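Local coordinates for protein mRNA-capping enzyme subunit alpha (Saccharomyces cerevisiae, PDB 3KYH) that catalyses the second step of mRNA capping, transferring GMP from GTP through a covalent enzyme-GMP intermediate to the 5'-diphosphate end of the RNA, at residues P182-R187 and P198-M203. Residues are numbered along the deposited sequence; the frame is centred on the assembly and turned at random.
Sequences PYFDLR and PFKISM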
# COMPACT_ATOMS: atom_id res chain seq x y z
N PRO C 182 5.78 -63.58 10.74
CA PRO C 182 6.53 -63.42 9.48
C PRO C 182 7.54 -62.27 9.42
O PRO C 182 8.55 -62.42 8.74
CB PRO C 182 5.44 -63.17 8.45
CG PRO C 182 4.44 -62.45 9.19
CD PRO C 182 4.38 -63.20 10.51
N TYR C 183 7.29 -61.15 10.10
CA TYR C 183 8.40 -60.22 10.36
C TYR C 183 9.48 -61.04 11.07
O TYR C 183 10.58 -61.16 10.55
CB TYR C 183 8.00 -58.96 11.17
CG TYR C 183 9.16 -58.11 11.67
CD1 TYR C 183 9.48 -56.89 11.07
CD2 TYR C 183 9.95 -58.52 12.77
CE1 TYR C 183 10.57 -56.10 11.53
CE2 TYR C 183 11.04 -57.74 13.23
CZ TYR C 183 11.34 -56.53 12.61
OH TYR C 183 12.40 -55.76 13.05
N PHE C 184 9.13 -61.70 12.18
CA PHE C 184 10.17 -62.21 13.07
C PHE C 184 10.98 -63.35 12.48
O PHE C 184 12.22 -63.30 12.49
CB PHE C 184 9.65 -62.54 14.48
CG PHE C 184 10.66 -62.29 15.56
CD1 PHE C 184 10.73 -61.05 16.20
CD2 PHE C 184 11.59 -63.27 15.92
CE1 PHE C 184 11.69 -60.78 17.17
CE2 PHE C 184 12.56 -63.03 16.90
CZ PHE C 184 12.61 -61.78 17.53
N ASP C 185 10.27 -64.34 11.94
CA ASP C 185 10.83 -65.44 11.16
C ASP C 185 11.77 -64.94 10.09
O ASP C 185 12.95 -65.30 10.09
CB ASP C 185 9.71 -66.27 10.54
CG ASP C 185 8.95 -67.08 11.56
OD1 ASP C 185 8.69 -68.27 11.29
OD2 ASP C 185 8.66 -66.55 12.66
N LEU C 186 11.26 -64.05 9.24
CA LEU C 186 12.01 -63.42 8.14
C LEU C 186 13.30 -62.77 8.60
O LEU C 186 14.28 -62.76 7.86
CB LEU C 186 11.13 -62.37 7.46
CG LEU C 186 11.49 -61.58 6.21
CD1 LEU C 186 10.18 -61.23 5.53
CD2 LEU C 186 12.29 -60.32 6.55
N ARG C 187 13.29 -62.21 9.80
CA ARG C 187 14.46 -61.56 10.33
C ARG C 187 15.36 -62.61 10.99
O ARG C 187 16.57 -62.41 11.12
CB ARG C 187 14.06 -60.47 11.32
CG ARG C 187 15.20 -59.53 11.68
CD ARG C 187 15.05 -59.00 13.08
NE ARG C 187 16.27 -58.34 13.53
CZ ARG C 187 16.63 -57.08 13.26
NH1 ARG C 187 15.87 -56.27 12.52
NH2 ARG C 187 17.77 -56.63 13.74
N PRO C 198 15.19 -49.97 9.11
CA PRO C 198 15.83 -48.87 9.85
C PRO C 198 15.79 -48.94 11.37
O PRO C 198 16.51 -48.18 12.03
CB PRO C 198 15.00 -47.64 9.43
CG PRO C 198 13.68 -48.19 9.09
CD PRO C 198 14.02 -49.48 8.37
N PHE C 199 14.96 -49.82 11.92
CA PHE C 199 14.62 -49.82 13.34
C PHE C 199 13.87 -51.10 13.73
O PHE C 199 13.21 -51.69 12.88
CB PHE C 199 13.80 -48.57 13.64
CG PHE C 199 12.37 -48.57 13.09
CD1 PHE C 199 11.45 -49.60 13.35
CD2 PHE C 199 11.89 -47.43 12.46
CE1 PHE C 199 10.11 -49.48 12.98
CE2 PHE C 199 10.56 -47.34 12.01
CZ PHE C 199 9.68 -48.36 12.29
N LYS C 200 13.93 -51.49 15.01
CA LYS C 200 13.34 -52.76 15.46
C LYS C 200 11.82 -52.74 15.76
O LYS C 200 11.23 -51.67 15.96
CB LYS C 200 14.13 -53.34 16.63
CG LYS C 200 14.08 -54.87 16.69
CD LYS C 200 14.47 -55.47 18.04
CE LYS C 200 13.53 -56.64 18.34
NZ LYS C 200 14.07 -57.65 19.28
N ILE C 201 11.20 -53.93 15.75
CA ILE C 201 9.78 -54.10 16.08
C ILE C 201 9.57 -55.12 17.21
O ILE C 201 10.33 -56.07 17.33
CB ILE C 201 8.94 -54.42 14.82
CG1 ILE C 201 8.82 -53.17 13.95
CG2 ILE C 201 7.50 -54.80 15.16
CD1 ILE C 201 9.96 -52.97 12.99
N SER C 202 8.63 -54.83 18.10
CA SER C 202 8.28 -55.75 19.18
C SER C 202 6.84 -55.59 19.58
O SER C 202 6.26 -54.52 19.35
CB SER C 202 9.19 -55.62 20.41
OG SER C 202 8.90 -56.67 21.33
N MET C 203 6.30 -56.66 20.16
CA MET C 203 4.94 -56.65 20.70
C MET C 203 4.83 -55.84 22.02
O MET C 203 5.77 -55.83 22.81
CB MET C 203 4.42 -58.09 20.88
CG MET C 203 4.19 -58.85 19.57
SD MET C 203 2.60 -58.67 18.74
CE MET C 203 1.71 -59.97 19.62
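Ile201 lies over one face of the Tyr183 ring, and this pair carries most of the contact between helix 168-189 and strand 200-203. Ile201 CB makes a CH-pi contact, 4.2 Å from the centroid of the Tyr183 ring and displaced toward the rim on the CZ and CE1 side. Ile201 CD1 meets Tyr183 CE1 at 3.5 Å. With CG1 of Ile201 beside its own backbone N (chi1 -72°), the CG1-CD1 arm reaches outward past the CE1 edge and descends toward the ring plane. A branched aliphatic residue suits the place, because it sets CB over the ring face while its methyl passes the edge. Tyr183 CG stands anti to the backbone N (chi1 169°), carrying the ring off the helix toward the strand. A tyrosine suits because its long, flat ring crosses between helix and strand, giving Ile201 a face while the polar hydroxyl ends beside strand backbone: Tyr183 OH lies 3.5 Å from Ile201 N and 4.1 Å from Lys200 CG. Were Tyr183 cut back to an alanine, Ile201 CB would probably lose the face beneath it, and CD1 its neighbour at CE1.

The arrangement is helix-on-sheet packing in the nucleotidyltransferase domain of the capping enzyme: the short axes run 10.0 Å apart at 133°, with strand 200-203 parallel to strand 146-152 in the sheet beneath. At the partly exposed margin, Lys200 NZ comes near the edge of the Phe184 ring, 4.5 Å from Phe184 CE1, a loose approach consistent with a lysine whose long chain can leave its charge at the periphery.

Farther out, Phe110 touches Tyr183, while Met152 of the neighbouring strand packs on Ile201. Phe180, one turn earlier on the helix, touches both Ile201 and the Phe184 ring, where a second phenylalanine offers it an aromatic partner.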